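Local coordinates for methyl-CpG-binding domain protein 1 (PDB 5W9Q) that represses transcription at CpG-rich promoters, this piece being its third CXXC-type zinc finger, which binds DNA containing unmethylated CpG dinucleotides, at residues A[19-24]-A[32-37]; A[48-51]-A[57-60]. One frame throughout, in Å; residues are numbered along the deposited sequence.

Interaction 1. Residues A[19-24]-A[32-37]. With ZN (zinc ion), chain G.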
loop_
_atom_site.group_PDB
_atom_site.type_symbol
_atom_site.label_atom_id
_atom_site.label_comp_id
_atom_site.label_asym_id
_atom_site.label_seq_id
_atom_site.Cartn_x
_atom_site.Cartn_y
_atom_site.Cartn_z
ATOM N N ARG A 19 -0.799 6.343 -8.836
ATOM C CA ARG A 19 -1.119 7.716 -8.444
ATOM C C ARG A 19 -2.001 7.777 -7.181
ATOM O O ARG A 19 -1.684 8.500 -6.256
ATOM C CB ARG A 19 -1.766 8.466 -9.642
ATOM N N MET A 20 -3.071 6.981 -7.147
ATOM C CA MET A 20 -4.108 7.058 -6.135
ATOM C C MET A 20 -4.300 5.715 -5.454
ATOM O O MET A 20 -3.938 4.637 -6.011
ATOM C CB MET A 20 -5.430 7.464 -6.793
ATOM N N ASP A 21 -4.908 5.761 -4.256
ATOM C CA ASP A 21 -5.281 4.567 -3.540
ATOM C C ASP A 21 -6.338 3.845 -4.328
ATOM O O ASP A 21 -7.210 4.487 -4.901
ATOM C CB ASP A 21 -5.854 4.898 -2.134
ATOM C CG ASP A 21 -4.795 5.360 -1.145
ATOM O OD1 ASP A 21 -3.608 5.164 -1.369
ATOM O OD2 ASP A 21 -5.166 5.926 -0.084
ATOM N N CYS A 22 -6.277 2.521 -4.324
ATOM C CA CYS A 22 -7.194 1.695 -5.095
ATOM C C CYS A 22 -8.580 1.712 -4.470
ATOM O O CYS A 22 -9.572 1.627 -5.190
ATOM C CB CYS A 22 -6.676 0.253 -5.226
ATOM S SG CYS A 22 -7.104 -0.937 -3.924
ATOM N N GLY A 23 -8.643 1.830 -3.125
ATOM C CA GLY A 23 -9.947 1.992 -2.420
ATOM C C GLY A 23 -10.777 0.716 -2.289
ATOM O O GLY A 23 -11.895 0.795 -1.883
ATOM N N ARG A 24 -10.193 -0.442 -2.630
ATOM C CA ARG A 24 -10.846 -1.786 -2.563
ATOM C C ARG A 24 -10.058 -2.915 -1.830
ATOM O O ARG A 24 -10.668 -3.845 -1.333
ATOM C CB ARG A 24 -11.166 -2.280 -3.974
ATOM C CG ARG A 24 -12.186 -1.437 -4.730
ATOM C CD ARG A 24 -13.605 -1.698 -4.240
ATOM N NE ARG A 24 -14.580 -0.776 -4.830
ATOM C CZ ARG A 24 -15.828 -0.591 -4.380
ATOM N NH1 ARG A 24 -16.629 0.272 -4.997
ATOM N NH2 ARG A 24 -16.286 -1.258 -3.308
ATOM N N PRO A 32 -9.287 5.053 7.711
ATOM C CA PRO A 32 -10.407 5.860 8.161
ATOM C C PRO A 32 -11.102 6.596 7.039
ATOM O O PRO A 32 -12.308 6.555 6.996
ATOM C CB PRO A 32 -9.776 6.866 9.139
ATOM C CG PRO A 32 -8.585 6.207 9.653
ATOM C CD PRO A 32 -8.102 5.223 8.585
ATOM N N LYS A 33 -10.349 7.195 6.098
ATOM C CA LYS A 33 -10.988 7.944 5.000
ATOM C C LYS A 33 -11.894 7.080 4.081
ATOM O O LYS A 33 -12.768 7.608 3.430
ATOM C CB LYS A 33 -9.950 8.698 4.138
ATOM C CG LYS A 33 -9.076 7.805 3.268
ATOM C CD LYS A 33 -8.142 8.583 2.366
ATOM C CE LYS A 33 -7.183 7.598 1.702
ATOM N NZ LYS A 33 -6.512 8.154 0.499
ATOM N N PHE A 34 -11.636 5.774 4.021
ATOM C CA PHE A 34 -12.482 4.819 3.273
ATOM C C PHE A 34 -13.531 4.137 4.135
ATOM O O PHE A 34 -14.377 3.380 3.618
ATOM C CB PHE A 34 -11.609 3.824 2.544
ATOM C CG PHE A 34 -10.900 4.417 1.349
ATOM C CD1 PHE A 34 -11.618 5.067 0.349
ATOM C CD2 PHE A 34 -9.528 4.297 1.201
ATOM C CE1 PHE A 34 -10.969 5.605 -0.745
ATOM C CE2 PHE A 34 -8.877 4.815 0.084
ATOM C CZ PHE A 34 -9.595 5.485 -0.871
ATOM N N GLY A 35 -13.546 4.475 5.419
ATOM C CA GLY A 35 -14.590 4.043 6.333
ATOM C C GLY A 35 -14.154 2.917 7.243
ATOM O O GLY A 35 -14.967 2.388 7.997
ATOM N N GLY A 36 -12.868 2.589 7.181
ATOM C CA GLY A 36 -12.297 1.553 7.985
ATOM C C GLY A 36 -11.995 1.999 9.376
ATOM O O GLY A 36 -12.180 3.173 9.724
ATOM N N SER A 37 -11.482 1.045 10.157
ATOM C CA SER A 37 -11.264 1.185 11.577
ATOM C C SER A 37 -9.763 1.348 11.932
ATOM O O SER A 37 -9.422 1.339 13.118
ATOM C CB SER A 37 -11.895 -0.034 12.326
ATOM O OG SER A 37 -11.329 -1.294 11.909
HETATM ZN ZN ZN G . -5.838 -0.310 -2.095
#

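Interaction 2. Residues A[48-51]-A[57-60]. With ZN (zinc ion), chain H.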
loop_
_atom_site.group_PDB
_atom_site.type_symbol
_atom_site.label_atom_id
_atom_site.label_comp_id
_atom_site.label_asym_id
_atom_site.label_seq_id
_atom_site.Cartn_x
_atom_site.Cartn_y
_atom_site.Cartn_z
ATOM N N GLN A 48 2.313 -0.897 -2.682
ATOM C CA GLN A 48 3.457 -1.483 -1.978
ATOM C C GLN A 48 4.603 -1.743 -2.974
ATOM O O GLN A 48 4.443 -2.505 -3.972
ATOM C CB GLN A 48 3.034 -2.749 -1.293
ATOM C CG GLN A 48 1.980 -2.463 -0.239
ATOM C CD GLN A 48 2.631 -1.923 1.083
ATOM O OE1 GLN A 48 3.880 -1.886 1.180
ATOM N NE2 GLN A 48 1.805 -1.508 2.060
ATOM N N CYS A 49 5.744 -1.105 -2.723
ATOM C CA CYS A 49 6.892 -1.229 -3.626
ATOM C C CYS A 49 7.354 -2.670 -3.862
ATOM O O CYS A 49 7.595 -3.425 -2.906
ATOM C CB CYS A 49 8.059 -0.442 -3.058
ATOM S SG CYS A 49 9.485 -0.506 -4.188
ATOM N N LEU A 50 7.519 -3.037 -5.144
ATOM C CA LEU A 50 7.889 -4.405 -5.508
ATOM C C LEU A 50 9.356 -4.781 -5.171
ATOM O O LEU A 50 9.723 -5.984 -5.219
ATOM C CB LEU A 50 7.627 -4.639 -7.040
ATOM C CG LEU A 50 6.172 -4.341 -7.486
ATOM C CD1 LEU A 50 5.980 -4.365 -8.967
ATOM C CD2 LEU A 50 5.211 -5.298 -6.783
ATOM N N GLN A 51 10.207 -3.771 -4.921
ATOM C CA GLN A 51 11.624 -3.987 -4.577
ATOM C C GLN A 51 11.846 -3.782 -3.043
ATOM O O GLN A 51 12.579 -4.563 -2.385
ATOM C CB GLN A 51 12.514 -3.044 -5.401
ATOM C CG GLN A 51 12.554 -3.293 -6.921
ATOM N N LEU A 57 3.453 -7.530 2.638
ATOM C CA LEU A 57 2.579 -6.410 2.297
ATOM C C LEU A 57 2.146 -6.398 0.782
ATOM O O LEU A 57 1.238 -5.664 0.385
ATOM C CB LEU A 57 3.281 -5.090 2.555
ATOM C CG LEU A 57 3.713 -4.837 4.029
ATOM C CD1 LEU A 57 4.369 -3.511 4.189
ATOM C CD2 LEU A 57 2.549 -4.955 4.946
ATOM N N LEU A 58 2.862 -7.131 -0.011
ATOM C CA LEU A 58 2.533 -7.211 -1.474
ATOM C C LEU A 58 1.157 -7.826 -1.690
ATOM O O LEU A 58 0.641 -8.534 -0.792
ATOM C CB LEU A 58 3.603 -7.971 -2.144
ATOM C CG LEU A 58 4.985 -7.315 -2.155
ATOM C CD1 LEU A 58 6.041 -8.267 -2.738
ATOM C CD2 LEU A 58 4.932 -5.972 -2.914
ATOM N N PRO A 59 0.542 -7.616 -2.902
ATOM C CA PRO A 59 -0.700 -8.400 -3.174
ATOM C C PRO A 59 -0.466 -9.956 -3.093
ATOM O O PRO A 59 0.666 -10.444 -3.238
ATOM C CB PRO A 59 -1.121 -7.928 -4.579
ATOM C CG PRO A 59 -0.387 -6.620 -4.794
ATOM C CD PRO A 59 0.899 -6.737 -4.031
ATOM N N SER A 60 -1.532 -10.696 -2.776
ATOM C CA SER A 60 -1.425 -12.130 -2.411
ATOM C C SER A 60 -2.215 -12.897 -3.363
ATOM O O SER A 60 -3.441 -12.736 -3.382
ATOM C CB SER A 60 -1.984 -12.389 -0.998
ATOM O OXT SER A 60 -1.686 -13.671 -4.156
HETATM ZN ZN ZN H . 9.008 0.571 -6.183
#

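Interaction 1. Residues A[19-24]-A[32-37]
Phe34 lays its ring between the backbone at Gly23 and its own neighbour Lys33, and Asp21 meets the same ring at its rim. Over one face comes Gly23, whose CA lies 4.0 Å from the ring centroid and 17° off the normal, a CH-pi contact displaced toward CZ. The opposite face carries Lys33 CG. Asp21 approaches differently: its CB stands in the ring plane, 3.8 Å from Phe34 CE2, so one aromatic edge rests against the aspartate's methylene. With chi1 at -73°, Asp21 CG lies beside its backbone N and anti to the carbonyl carbon, and the carboxylate is carried on past the ring to Lys33. There Lys33 NZ makes a salt bridge with Asp21 OD2 at 2.7 Å, the ammonium reaching the oxygen from above the carboxylate plane, 38° out of it. Beyond CG the lysine chain is fully extended, which lets a residue of the 3-10 turn 32-34 span the gap. The contact brackets helix 26-30 within the CXXC zinc finger and lies beside one of its two zinc sites: Cys22, between Asp21 and Gly23, binds the metal through SG at 2.3 Å, and Cys25, Cys28 and Cys44 complete the site. The same sulfur accepts the backbone N-H of Arg24, a nearly straight bond with Arg24 N 3.4 Å from Cys22 SG that probably helps fix the turn bearing Gly23 and may temper the charge of the thiolate. Phe34 also touches Cys28 of the helix. On the carboxylate's other oxygen, Asp21 OD1 forms a second salt bridge, to Arg47, which ties this surface patch to the chain beyond Cys44.

Interaction 2. Residues A[48-51]-A[57-60]
Gln48 lies against Leu57, its bent side chain crossing that of the leucine at a slant. The amide carbon Gln48 CD comes within 3.6 Å of Leu57 CB, and Gln48 OE1 sits 3.5 Å from Leu57 CD1, so the polar head packs on aliphatic carbon. Further back, Gln48 CG is 3.3 Å from the carbonyl oxygen Leu57 O. The bend at chi2, -80°, brings the amide up against Leu57 CB and CD1. Leu58 works through one methyl: its CD2 reaches the backbone of 48-51, 3.7 Å from Gln48 O and equally near Cys49 O, and touches Leu50 CD2 at 3.9 Å. The glutamine amide is held from outside the pair, NE2 donating to the carbonyl of Lys43, which helps keep this buried head in place. Cys49 points its CB away from 57-60, and with SG opposite the backbone N (chi1 -177°) it binds zinc through SG at 2.3 Å, with Cys10, Cys13 and Cys16 as the other ligands of this CXXC-finger site. Gln51 N donates to Cys49 SG as well, over 3.4 Å. The C-terminal residues 57-60 thus fold back on the chain around Cys49, the last zinc ligand in sequence, both segments following helix 26-30, while Leu50 touches Cys13, just before helix 14-17.

How the interactions relate
Each contact contains one ligand of a different zinc ion, and in both that cysteine sulfur also accepts a backbone N-H from two residues on. Their surroundings differ. Interaction 1 is a surface contact that closes across helix 26-30 with a salt bridge and an aromatic ring laid on backbone; interaction 2 is largely buried, joins two irregular segments and relies on leucine packing, with a glutamine amide whose hydrogen bond goes elsewhere. Interactions 1 and 2 follow one another in sequence and lie on opposite sides of the chain's centre. The centres of interactions 1 and 2 are about 17 Å apart, and the nearest atoms of interactions 1 and 2 are about 9 Å apart, without touching.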